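Local coordinates for protein lipolytic enzyme (Clostridium thermocellum, PDB 2VPT) that hydrolyses ester bonds of acetylated xylan, forming the catalytic domain of a cellulosomal family 3 carbohydrate esterase that also binds a calcium ion, at residues A[4-9]-A[84-89]; A[8-13]-A[42-47]; A[13-18]-A[88-93]; A[46-51]-A[61-66]. All blocks are in the same frame, centred on the assembly; numbering follows the deposited sequence.

Overall arrangement
All four contacts are largely buried and meet around strand 5-12. Contacts 1 and 2 share I8 and M9: strand 86-90 lies on one flank of strand 5-12 and strand 41-44 on the other, both parallel to it, with greasy side chains above and below. They differ at their margins, contact 1 ending in a weak surface salt bridge and contact 2 in a calcium site. Contact 3 continues from the ends of strands 5-12 and 86-90 toward the probable nucleophile, and there water replaces direct polar bonds. Contact 4, about 9 Å from contact 3, centre to centre, lies at a hairpin; its own bonds run from side chain to backbone, and it touches the second subunit.

Contact 1 (A[4-9]-A[84-89]); sequences KTIKIM and PDVVFL
I8 and M9 lie alongside V86 and V87 in the central parallel sheet of the SGNH-hydrolase fold, an alpha/beta/alpha sandwich, and the two strand segments run at 26° to each other. This is the tight part of the contact. M9 N donates to V86 O at 2.9 Å, and F88 N returns a bond to M9 O at 3.0 Å. K7 O takes two donors at once, D85 N and V86 N, just where the chain enters strand 86-90. On the face carrying I8 and V86, the two side chains point the same way, with I8 CG1 4.0 Å from V86 CB; helix 181-203 covers V86 from beyond, and the F88 ring stacks on W191. The other face carries M9, a selenomethionine, and V87. Here M9 CB rests on P84 CB at 3.8 Å, and helix 68-82 packs against both residues.

Toward the N-terminus the contact opens to solvent. D85 still grips the strand end: with CG beside its own backbone N (chi1 -58°), the carboxylate swings across to K7, whose N-H meets OD2 on the anti side in a nearly straight bond of 2.9 Å. Its other oxygen has a looser partner, since the extended chain of K4 reaches in from the opposite direction and NZ stops 3.4 Å from D85 OD1, a weak salt bridge at the exposed edge. Back in the core, I8 CG2 sits squarely over the F88 ring, 3.5 Å from its centroid, a CH-pi contact.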
loop_
_atom_site.group_PDB
_atom_site.type_symbol
_atom_site.label_atom_id
_atom_site.label_comp_id
_atom_site.label_asym_id
_atom_site.label_seq_id
_atom_site.Cartn_x
_atom_site.Cartn_y
_atom_site.Cartn_z
ATOM N N LYS A 4 -1.275 -16.367 25.103
ATOM C CA LYS A 4 -0.715 -14.996 24.996
ATOM C C LYS A 4 -0.858 -14.514 23.554
ATOM O O LYS A 4 -0.537 -15.260 22.622
ATOM C CB LYS A 4 0.770 -14.984 25.386
ATOM C CG LYS A 4 1.380 -13.590 25.386
ATOM C CD LYS A 4 2.895 -13.598 25.351
ATOM C CE LYS A 4 3.433 -12.228 24.963
ATOM N NZ LYS A 4 4.923 -12.161 25.053
ATOM N N THR A 5 -1.356 -13.289 23.381
ATOM C CA THR A 5 -1.307 -12.625 22.069
ATOM C C THR A 5 0.143 -12.306 21.740
ATOM O O THR A 5 0.854 -11.732 22.564
ATOM C CB THR A 5 -2.141 -11.329 22.019
ATOM O OG1 THR A 5 -3.534 -11.644 22.174
ATOM C CG2 THR A 5 -1.958 -10.607 20.684
ATOM N N ILE A 6 0.555 -12.709 20.537
ATOM C CA ILE A 6 1.908 -12.478 20.020
ATOM C C ILE A 6 1.881 -11.291 19.052
ATOM O O ILE A 6 1.160 -11.335 18.057
ATOM C CB ILE A 6 2.432 -13.718 19.243
ATOM C CG1 ILE A 6 2.233 -15.013 20.045
ATOM C CG2 ILE A 6 3.912 -13.542 18.867
ATOM C CD1 ILE A 6 2.678 -16.241 19.317
ATOM N N LYS A 7 2.649 -10.248 19.349
ATOM C CA LYS A 7 2.801 -9.101 18.445
ATOM C C LYS A 7 3.937 -9.393 17.476
ATOM O O LYS A 7 5.078 -9.634 17.891
ATOM C CB LYS A 7 3.104 -7.818 19.212
ATOM C CG LYS A 7 1.925 -7.299 20.032
ATOM C CD LYS A 7 2.265 -6.010 20.760
ATOM C CE LYS A 7 1.032 -5.394 21.407
ATOM N NZ LYS A 7 1.305 -4.056 22.019
ATOM N N ILE A 8 3.615 -9.393 16.189
ATOM C CA ILE A 8 4.557 -9.690 15.130
ATOM C C ILE A 8 4.652 -8.482 14.213
ATOM O O ILE A 8 3.633 -7.996 13.736
ATOM C CB ILE A 8 4.128 -10.906 14.287
ATOM C CG1 ILE A 8 3.952 -12.155 15.170
ATOM C CG2 ILE A 8 5.164 -11.136 13.186
ATOM C CD1 ILE A 8 3.438 -13.399 14.441
HETATM N N MSE A 9 5.866 -7.984 13.983
HETATM C CA MSE A 9 6.079 -6.863 13.081
HETATM C C MSE A 9 6.685 -7.352 11.772
HETATM O O MSE A 9 7.864 -7.721 11.730
HETATM C CB MSE A 9 7.005 -5.834 13.703
HETATM C CG MSE A 9 7.114 -4.574 12.847
HETATM SE SE MSE A 9 8.341 -3.287 13.556
HETATM C CE MSE A 9 7.549 -2.852 14.311
ATOM N N PRO A 84 7.223 -5.140 19.318
ATOM C CA PRO A 84 6.821 -6.474 18.914
ATOM C C PRO A 84 7.540 -7.573 19.693
ATOM O O PRO A 84 8.668 -7.381 20.138
ATOM C CB PRO A 84 7.263 -6.530 17.455
ATOM C CG PRO A 84 8.407 -5.591 17.390
ATOM C CD PRO A 84 8.060 -4.485 18.301
ATOM N N ASP A 85 6.890 -8.717 19.809
ATOM C CA ASP A 85 7.521 -9.924 20.355
ATOM C C ASP A 85 8.400 -10.611 19.310
ATOM O O ASP A 85 9.417 -11.224 19.632
ATOM C CB ASP A 85 6.443 -10.887 20.850
ATOM C CG ASP A 85 5.564 -10.270 21.903
ATOM O OD1 ASP A 85 6.118 -9.833 22.931
ATOM O OD2 ASP A 85 4.337 -10.202 21.703
ATOM N N VAL A 86 8.010 -10.481 18.043
ATOM C CA VAL A 86 8.625 -11.177 16.930
ATOM C C VAL A 86 8.711 -10.192 15.766
ATOM O O VAL A 86 7.791 -9.386 15.553
ATOM C CB VAL A 86 7.755 -12.384 16.490
ATOM C CG1 VAL A 86 8.344 -13.108 15.293
ATOM C CG2 VAL A 86 7.565 -13.379 17.645
ATOM N N VAL A 87 9.814 -10.257 15.026
ATOM C CA VAL A 87 9.993 -9.507 13.797
ATOM C C VAL A 87 10.179 -10.495 12.657
ATOM O O VAL A 87 10.971 -11.430 12.772
ATOM C CB VAL A 87 11.214 -8.554 13.889
ATOM C CG1 VAL A 87 11.538 -7.929 12.530
ATOM C CG2 VAL A 87 10.954 -7.506 14.939
ATOM N N PHE A 88 9.449 -10.278 11.563
ATOM C CA PHE A 88 9.604 -11.018 10.330
ATOM C C PHE A 88 10.327 -10.088 9.366
ATOM O O PHE A 88 9.708 -9.181 8.800
ATOM C CB PHE A 88 8.250 -11.391 9.709
ATOM C CG PHE A 88 7.467 -12.470 10.414
ATOM C CD1 PHE A 88 8.011 -13.308 11.371
ATOM C CD2 PHE A 88 6.141 -12.662 10.049
ATOM C CE1 PHE A 88 7.230 -14.317 11.952
ATOM C CE2 PHE A 88 5.366 -13.664 10.633
ATOM C CZ PHE A 88 5.922 -14.485 11.570
ATOM N N LEU A 89 11.625 -10.297 9.174
ATOM C CA LEU A 89 12.440 -9.398 8.354
ATOM C C LEU A 89 12.683 -10.009 6.975
ATOM O O LEU A 89 13.163 -11.131 6.851
ATOM C CB LEU A 89 13.769 -9.122 9.073
ATOM C CG LEU A 89 14.729 -8.172 8.361
ATOM C CD1 LEU A 89 14.133 -6.776 8.259
ATOM C CD2 LEU A 89 16.067 -8.127 9.063
#

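Contact 2 (A[8-13]-A[42-47]); sequences IMPVGD and IDFVGS. With CA (calcium ion), chain B.
I8 O takes a hydrogen bond from V45 N at 2.9 Å, and F44 adds two weaker contacts to the same oxygen: a CA-H contact from F44 CA at 3.2 Å and the edge of its ring. One residue back along the partner strand, I8 N donates to D43 O at 2.9 Å, so I8 faces F44 in a parallel beta bridge.

The side chains of I8 and F44 lie side by side, with I8 CB 4.0 Å from F44 CD1. P10 comes in at about a right angle, its CG also against F44 CD1 at 3.8 Å, while I8 CD1 touches I42 CD1. V45 O, by contrast, is buried without a hydrogen-bond partner and is met by carbon, M9 CG at 3.4 Å.

The far side of strand 41-44 binds calcium. D43, with CG anti to the backbone N (chi1 -175°), presents OD1 to the ion, and F44 O adds a backbone ligand at 2.3 Å. Two waters and the carboxylates of D57 and D59 complete seven ligand atoms.

In the fold, strand 5-12 is flanked by strand 86-90 on its other side. Past I8 it parts from strand 41-44 and pairs with strand 59-62 instead, while helix 68-82 covers M9 and V45.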
loop_
_atom_site.group_PDB
_atom_site.type_symbol
_atom_site.label_atom_id
_atom_site.label_comp_id
_atom_site.label_asym_id
_atom_site.label_seq_id
_atom_site.Cartn_x
_atom_site.Cartn_y
_atom_site.Cartn_z
ATOM N N ILE A 8 3.615 -9.393 16.189
ATOM C CA ILE A 8 4.557 -9.690 15.130
ATOM C C ILE A 8 4.652 -8.482 14.213
ATOM O O ILE A 8 3.633 -7.996 13.736
ATOM C CB ILE A 8 4.128 -10.906 14.287
ATOM C CG1 ILE A 8 3.952 -12.155 15.170
ATOM C CG2 ILE A 8 5.164 -11.136 13.186
ATOM C CD1 ILE A 8 3.438 -13.399 14.441
HETATM N N MSE A 9 5.866 -7.984 13.983
HETATM C CA MSE A 9 6.079 -6.863 13.081
HETATM C C MSE A 9 6.685 -7.352 11.772
HETATM O O MSE A 9 7.864 -7.721 11.730
HETATM C CB MSE A 9 7.005 -5.834 13.703
HETATM C CG MSE A 9 7.114 -4.574 12.847
HETATM SE SE MSE A 9 8.341 -3.287 13.556
HETATM C CE MSE A 9 7.549 -2.852 14.311
ATOM N N PRO A 10 5.892 -7.346 10.690
ATOM C CA PRO A 10 6.465 -7.644 9.373
ATOM C C PRO A 10 7.235 -6.442 8.841
ATOM O O PRO A 10 6.650 -5.388 8.639
ATOM C CB PRO A 10 5.228 -7.935 8.501
ATOM C CG PRO A 10 4.088 -8.046 9.455
ATOM C CD PRO A 10 4.431 -7.153 10.600
ATOM N N VAL A 11 8.537 -6.605 8.637
ATOM C CA VAL A 11 9.419 -5.526 8.194
ATOM C C VAL A 11 9.987 -5.922 6.833
ATOM O O VAL A 11 10.556 -6.997 6.680
ATOM C CB VAL A 11 10.584 -5.297 9.172
ATOM C CG1 VAL A 11 11.519 -4.224 8.637
ATOM C CG2 VAL A 11 10.065 -4.923 10.518
ATOM N N GLY A 12 9.850 -5.064 5.828
ATOM C CA GLY A 12 10.422 -5.390 4.546
ATOM C C GLY A 12 10.189 -4.337 3.502
ATOM O O GLY A 12 9.973 -3.146 3.817
ATOM N N ASP A 13 10.237 -4.798 2.254
ATOM C CA ASP A 13 10.147 -3.953 1.071
ATOM C C ASP A 13 8.812 -4.184 0.360
ATOM O O ASP A 13 7.810 -4.450 1.028
ATOM C CB ASP A 13 11.396 -4.168 0.188
ATOM C CG ASP A 13 11.618 -5.609 -0.201
ATOM O OD1 ASP A 13 10.640 -6.402 -0.274
ATOM O OD2 ASP A 13 12.797 -5.970 -0.438
ATOM N N ILE A 42 -2.761 -13.597 17.154
ATOM C CA ILE A 42 -1.732 -12.803 16.473
ATOM C C ILE A 42 -2.182 -11.358 16.335
ATOM O O ILE A 42 -3.311 -11.088 15.911
ATOM C CB ILE A 42 -1.453 -13.379 15.059
ATOM C CG1 ILE A 42 -0.986 -14.829 15.157
ATOM C CG2 ILE A 42 -0.430 -12.523 14.307
ATOM C CD1 ILE A 42 0.251 -15.064 16.012
ATOM N N ASP A 43 -1.292 -10.444 16.688
ATOM C CA ASP A 43 -1.451 -9.023 16.419
ATOM C C ASP A 43 -0.283 -8.606 15.518
ATOM O O ASP A 43 0.857 -8.504 15.962
ATOM C CB ASP A 43 -1.437 -8.243 17.736
ATOM C CG ASP A 43 -1.721 -6.768 17.571
ATOM O OD1 ASP A 43 -2.061 -6.313 16.449
ATOM O OD2 ASP A 43 -1.589 -6.046 18.589
ATOM N N PHE A 44 -0.561 -8.407 14.233
ATOM C CA PHE A 44 0.423 -7.795 13.354
ATOM C C PHE A 44 0.534 -6.338 13.751
ATOM O O PHE A 44 -0.477 -5.656 13.916
ATOM C CB PHE A 44 0.027 -7.909 11.882
ATOM C CG PHE A 44 0.318 -9.250 11.238
ATOM C CD1 PHE A 44 1.510 -9.928 11.467
ATOM C CD2 PHE A 44 -0.571 -9.793 10.314
ATOM C CE1 PHE A 44 1.763 -11.129 10.830
ATOM C CE2 PHE A 44 -0.298 -10.985 9.662
ATOM C CZ PHE A 44 0.862 -11.661 9.926
ATOM N N VAL A 45 1.755 -5.846 13.919
ATOM C CA VAL A 45 1.981 -4.475 14.302
ATOM C C VAL A 45 2.879 -3.724 13.324
ATOM O O VAL A 45 3.726 -4.305 12.647
ATOM C CB VAL A 45 2.545 -4.388 15.757
ATOM C CG1 VAL A 45 1.570 -5.006 16.765
ATOM C CG2 VAL A 45 3.928 -5.036 15.874
ATOM N N GLY A 46 2.697 -2.416 13.291
ATOM C CA GLY A 46 3.419 -1.537 12.377
ATOM C C GLY A 46 2.547 -0.355 12.011
ATOM O O GLY A 46 1.330 -0.396 12.221
ATOM N N SER A 47 3.134 0.721 11.503
ATOM C CA SER A 47 2.327 1.903 11.221
ATOM C C SER A 47 1.678 1.882 9.840
ATOM O O SER A 47 0.656 2.550 9.634
ATOM C CB SER A 47 3.102 3.202 11.453
ATOM O OG SER A 47 3.449 3.313 12.824
HETATM CA CA CA B . -2.624 -5.153 14.486
HETATM O O HOH W 1 -4.876 -4.798 14.915
HETATM O O HOH W 2 -1.984 -3.261 15.812
#

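Contact 3 (A[13-18]-A[88-93]); sequences DSCTEG and FLWIGG
D13, the middle residue of the GDS sequence of the SGNH-hydrolase family, reaches toward I91 and W90 from the end of strand 5-12. Its CB packs on I91 CD1 at 4.0 Å. With CG between the backbone N and the carbonyl carbon (chi1 56°), OD1 turns back over the first helical turn and accepts from C15 N at 3.0 Å, an N-cap bond. OD2 points to the other segment: it takes a bond from Y128 and another, at 2.7 Å, from a water that in turn accepts from G92 N.

A second water ties D13 N and the T16 hydroxyl to W90 O, receiving from the first two and donating 2.7 Å to the carbonyl. A third donates to T16 OG1 and F88 O. C15 supplies the dry part: CB stands over the six-membered ring of W90, 3.6 Å from its centroid, with SG farther out above the same face.

The direct contacts are thus apolar, and water carries the polar links between these buried residues. D13 fixes the start of helix 14-17, which bears S14; S14 is hydrogen-bonded to H178 and is the probable nucleophile of a Ser-His-Asp triad.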
loop_
_atom_site.group_PDB
_atom_site.type_symbol
_atom_site.label_atom_id
_atom_site.label_comp_id
_atom_site.label_asym_id
_atom_site.label_seq_id
_atom_site.Cartn_x
_atom_site.Cartn_y
_atom_site.Cartn_z
ATOM N N ASP A 13 10.237 -4.798 2.254
ATOM C CA ASP A 13 10.147 -3.953 1.071
ATOM C C ASP A 13 8.812 -4.184 0.360
ATOM O O ASP A 13 7.810 -4.450 1.028
ATOM C CB ASP A 13 11.396 -4.168 0.188
ATOM C CG ASP A 13 11.618 -5.609 -0.201
ATOM O OD1 ASP A 13 10.640 -6.402 -0.274
ATOM O OD2 ASP A 13 12.797 -5.970 -0.438
ATOM N N SER A 14 8.752 -4.081 -0.958
ATOM C CA SER A 14 7.468 -4.242 -1.629
ATOM C C SER A 14 6.911 -5.650 -1.496
ATOM O O SER A 14 5.721 -5.843 -1.713
ATOM C CB SER A 14 7.509 -3.851 -3.092
ATOM O OG SER A 14 8.559 -4.486 -3.727
ATOM N N CYS A 15 7.761 -6.628 -1.178
ATOM C CA CYS A 15 7.291 -7.993 -0.982
ATOM C C CYS A 15 6.534 -8.167 0.320
ATOM O O CYS A 15 5.773 -9.123 0.460
ATOM C CB CYS A 15 8.438 -8.994 -1.052
ATOM S SG CYS A 15 9.356 -9.010 -2.593
ATOM N N THR A 16 6.760 -7.272 1.278
ATOM C CA THR A 16 6.015 -7.235 2.541
ATOM C C THR A 16 4.834 -6.271 2.479
ATOM O O THR A 16 3.756 -6.561 3.020
ATOM C CB THR A 16 6.966 -6.915 3.714
ATOM O OG1 THR A 16 7.935 -7.971 3.816
ATOM C CG2 THR A 16 6.207 -6.791 5.035
ATOM N N GLU A 17 5.010 -5.127 1.819
ATOM C CA GLU A 17 3.888 -4.221 1.609
ATOM C C GLU A 17 2.841 -4.872 0.713
ATOM O O GLU A 17 1.638 -4.687 0.931
ATOM C CB GLU A 17 4.349 -2.870 1.063
ATOM C CG GLU A 17 3.231 -1.821 1.026
ATOM C CD GLU A 17 3.738 -0.395 0.921
ATOM O OE1 GLU A 17 4.824 -0.167 0.339
ATOM O OE2 GLU A 17 3.022 0.489 1.424
ATOM N N GLY A 18 3.301 -5.644 -0.269
ATOM C CA GLY A 18 2.419 -6.483 -1.078
ATOM C C GLY A 18 2.120 -6.027 -2.487
ATOM O O GLY A 18 1.016 -6.221 -2.998
ATOM N N PHE A 88 9.449 -10.278 11.563
ATOM C CA PHE A 88 9.604 -11.018 10.330
ATOM C C PHE A 88 10.327 -10.088 9.366
ATOM O O PHE A 88 9.708 -9.181 8.800
ATOM C CB PHE A 88 8.250 -11.391 9.709
ATOM C CG PHE A 88 7.467 -12.470 10.414
ATOM C CD1 PHE A 88 8.011 -13.308 11.371
ATOM C CD2 PHE A 88 6.141 -12.662 10.049
ATOM C CE1 PHE A 88 7.230 -14.317 11.952
ATOM C CE2 PHE A 88 5.366 -13.664 10.633
ATOM C CZ PHE A 88 5.922 -14.485 11.570
ATOM N N LEU A 89 11.625 -10.297 9.174
ATOM C CA LEU A 89 12.440 -9.398 8.354
ATOM C C LEU A 89 12.683 -10.009 6.975
ATOM O O LEU A 89 13.163 -11.131 6.851
ATOM C CB LEU A 89 13.769 -9.122 9.073
ATOM C CG LEU A 89 14.729 -8.172 8.361
ATOM C CD1 LEU A 89 14.133 -6.776 8.259
ATOM C CD2 LEU A 89 16.067 -8.127 9.063
ATOM N N TRP A 90 12.371 -9.255 5.936
ATOM C CA TRP A 90 12.527 -9.712 4.566
ATOM C C TRP A 90 13.003 -8.516 3.760
ATOM O O TRP A 90 12.204 -7.666 3.345
ATOM C CB TRP A 90 11.200 -10.291 4.045
ATOM C CG TRP A 90 11.289 -10.920 2.697
ATOM C CD1 TRP A 90 12.422 -11.198 1.988
ATOM C CD2 TRP A 90 10.198 -11.357 1.882
ATOM N NE1 TRP A 90 12.102 -11.758 0.783
ATOM C CE2 TRP A 90 10.739 -11.891 0.701
ATOM C CE3 TRP A 90 8.812 -11.359 2.041
ATOM C CZ2 TRP A 90 9.945 -12.405 -0.308
ATOM C CZ3 TRP A 90 8.032 -11.885 1.032
ATOM C CH2 TRP A 90 8.596 -12.397 -0.119
ATOM N N ILE A 91 14.321 -8.440 3.545
ATOM C CA ILE A 91 14.917 -7.205 3.037
ATOM C C ILE A 91 16.233 -7.466 2.317
ATOM O O ILE A 91 16.901 -8.477 2.556
ATOM C CB ILE A 91 15.116 -6.229 4.219
ATOM C CG1 ILE A 91 15.242 -4.766 3.778
ATOM C CG2 ILE A 91 16.267 -6.659 5.102
ATOM C CD1 ILE A 91 13.979 -4.167 3.181
ATOM N N GLY A 92 16.573 -6.561 1.399
ATOM C CA GLY A 92 17.884 -6.548 0.733
ATOM C C GLY A 92 17.836 -6.733 -0.758
ATOM O O GLY A 92 18.831 -6.499 -1.443
ATOM N N GLY A 93 16.691 -7.122 -1.296
ATOM C CA GLY A 93 16.552 -7.267 -2.721
ATOM C C GLY A 93 16.782 -5.950 -3.440
ATOM O O GLY A 93 17.357 -5.925 -4.528
HETATM O O HOH W 3 9.925 -7.763 1.993
HETATM O O HOH W 4 15.044 -4.551 -0.079
HETATM O O HOH W 5 8.378 -9.441 6.154
#

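Contact 4 (A[46-51]-A[61-66]); sequences GSQRSG and EGHSGW
S47 N and the Q48 amide make the two strong bonds to segment 61-66. S47 N-H points almost straight at E61 OE2, 2.8 Å away, meeting it from above the carboxylate plane. Q48 NE2 donates to G62 O at 2.9 Å, an equally straight bond with the acceptor lying in the plane of the amide. Each side chain is bent at chi2, E61 at -65° and Q48 at -82°, and these bends fold the polar ends back onto the neighbouring backbone.

A water extends the first bond: it donates to E61 OE2 at 2.7 Å and is also hydrogen-bonded to S47 OG, in one of the two conformers of S47. That hydroxyl has a further partner in H82 of helix 68-82.

Packing surrounds the polar centre. The Q48 amide stacks on the H63 imidazole with the planes 10° apart, NE2 sitting 3.3 Å above the ring toward its rim. W66 CH2 covers the opposite face. G46 brings its CA to 3.6 Å from E61 OE2, and W78 of helix 68-82 packs against E61.

The contact joins the ends of the hairpin of strands 48-49 and 59-62 and the turn that follows it at H63-W66. The second subunit lies against this region: the R49 backbone hydrogen-bonds to its backbone, and W66 NE1 to E23 of that subunit. Chemically, an N-H and a water proton both directed at E61 OE2 are consistent with an ionised carboxylate, although it is buried, and G62 O fixes which end of the Q48 amide is the nitrogen.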
loop_
_atom_site.group_PDB
_atom_site.type_symbol
_atom_site.label_atom_id
_atom_site.label_comp_id
_atom_site.label_asym_id
_atom_site.label_seq_id
_atom_site.Cartn_x
_atom_site.Cartn_y
_atom_site.Cartn_z
ATOM N N GLY A 46 2.697 -2.416 13.291
ATOM C CA GLY A 46 3.419 -1.537 12.377
ATOM C C GLY A 46 2.547 -0.355 12.011
ATOM O O GLY A 46 1.330 -0.396 12.221
ATOM N N SER A 47 3.134 0.721 11.503
ATOM C CA SER A 47 2.327 1.903 11.221
ATOM C C SER A 47 1.678 1.882 9.840
ATOM O O SER A 47 0.656 2.550 9.634
ATOM C CB SER A 47 3.102 3.202 11.453
ATOM O OG SER A 47 3.449 3.313 12.824
ATOM N N GLN A 48 2.221 1.100 8.900
ATOM C CA GLN A 48 1.585 0.979 7.581
ATOM C C GLN A 48 0.287 0.211 7.751
ATOM O O GLN A 48 0.139 -0.541 8.710
ATOM C CB GLN A 48 2.457 0.188 6.618
ATOM C CG GLN A 48 3.863 0.745 6.395
ATOM C CD GLN A 48 3.893 1.853 5.404
ATOM O OE1 GLN A 48 3.439 2.970 5.690
ATOM N NE2 GLN A 48 4.416 1.565 4.221
ATOM N N ARG A 49 -0.663 0.401 6.843
ATOM C CA ARG A 49 -1.887 -0.405 6.875
ATOM C C ARG A 49 -2.389 -0.609 5.458
ATOM O O ARG A 49 -2.700 0.343 4.741
ATOM C CB ARG A 49 -2.949 0.213 7.804
ATOM C CG ARG A 49 -4.231 -0.621 7.974
ATOM C CD ARG A 49 -4.844 -0.670 9.417
ATOM N NE ARG A 49 -4.602 0.489 10.277
ATOM C CZ ARG A 49 -4.662 0.505 11.617
ATOM N NH1 ARG A 49 -4.930 -0.588 12.324
ATOM N NH2 ARG A 49 -4.423 1.634 12.269
ATOM N N SER A 50 -2.435 -1.875 5.051
ATOM C CA SER A 50 -2.894 -2.232 3.724
ATOM C C SER A 50 -3.279 -3.693 3.673
ATOM O O SER A 50 -2.747 -4.509 4.426
ATOM C CB SER A 50 -1.825 -1.957 2.666
ATOM O OG SER A 50 -0.688 -2.796 2.783
ATOM N N GLY A 51 -4.171 -4.024 2.751
ATOM C CA GLY A 51 -4.581 -5.388 2.576
ATOM C C GLY A 51 -5.975 -5.479 2.011
ATOM O O GLY A 51 -6.697 -4.487 1.970
ATOM N N GLU A 61 5.075 -3.128 8.590
ATOM C CA GLU A 61 6.175 -2.185 8.284
ATOM C C GLU A 61 6.893 -2.604 7.000
ATOM O O GLU A 61 8.135 -2.658 6.933
ATOM C CB GLU A 61 7.179 -2.057 9.431
ATOM C CG GLU A 61 6.727 -1.249 10.612
ATOM C CD GLU A 61 6.477 0.227 10.382
ATOM O OE1 GLU A 61 6.743 0.841 9.308
ATOM O OE2 GLU A 61 5.892 0.799 11.307
ATOM N N GLY A 62 6.101 -2.889 5.973
ATOM C CA GLY A 62 6.590 -3.104 4.625
ATOM C C GLY A 62 6.596 -1.792 3.874
ATOM O O GLY A 62 5.599 -1.068 3.872
ATOM N N HIS A 63 7.729 -1.489 3.240
ATOM C CA HIS A 63 7.930 -0.236 2.522
ATOM C C HIS A 63 8.466 -0.495 1.124
ATOM O O HIS A 63 9.652 -0.783 0.949
ATOM C CB HIS A 63 8.915 0.636 3.305
ATOM C CG HIS A 63 8.358 1.133 4.594
ATOM N ND1 HIS A 63 8.361 0.409 5.772
ATOM C CD2 HIS A 63 7.696 2.278 4.863
ATOM C CE1 HIS A 63 7.721 1.103 6.700
ATOM N NE2 HIS A 63 7.347 2.254 6.182
ATOM N N SER A 64 7.586 -0.435 0.130
ATOM C CA SER A 64 7.973 -0.613 -1.251
ATOM C C SER A 64 9.105 0.341 -1.601
ATOM O O SER A 64 9.051 1.519 -1.278
ATOM C CB SER A 64 6.785 -0.367 -2.177
ATOM O OG SER A 64 5.755 -1.299 -1.907
ATOM N N GLY A 65 10.121 -0.195 -2.257
ATOM C CA GLY A 65 11.248 0.605 -2.719
ATOM C C GLY A 65 12.412 0.663 -1.763
ATOM O O GLY A 65 13.474 1.151 -2.140
ATOM N N TRP A 66 12.272 0.149 -0.544
ATOM C CA TRP A 66 13.280 0.399 0.480
ATOM C C TRP A 66 14.400 -0.621 0.510
ATOM O O TRP A 66 14.212 -1.799 0.216
ATOM C CB TRP A 66 12.682 0.519 1.865
ATOM C CG TRP A 66 11.926 1.781 2.114
ATOM C CD1 TRP A 66 11.156 2.479 1.229
ATOM C CD2 TRP A 66 11.798 2.447 3.372
ATOM N NE1 TRP A 66 10.573 3.554 1.868
ATOM C CE2 TRP A 66 10.953 3.557 3.180
ATOM C CE3 TRP A 66 12.333 2.219 4.644
ATOM C CZ2 TRP A 66 10.615 4.421 4.211
ATOM C CZ3 TRP A 66 12.011 3.092 5.661
ATOM C CH2 TRP A 66 11.169 4.185 5.444
HETATM O O HOH W 6 6.108 2.594 13.308
#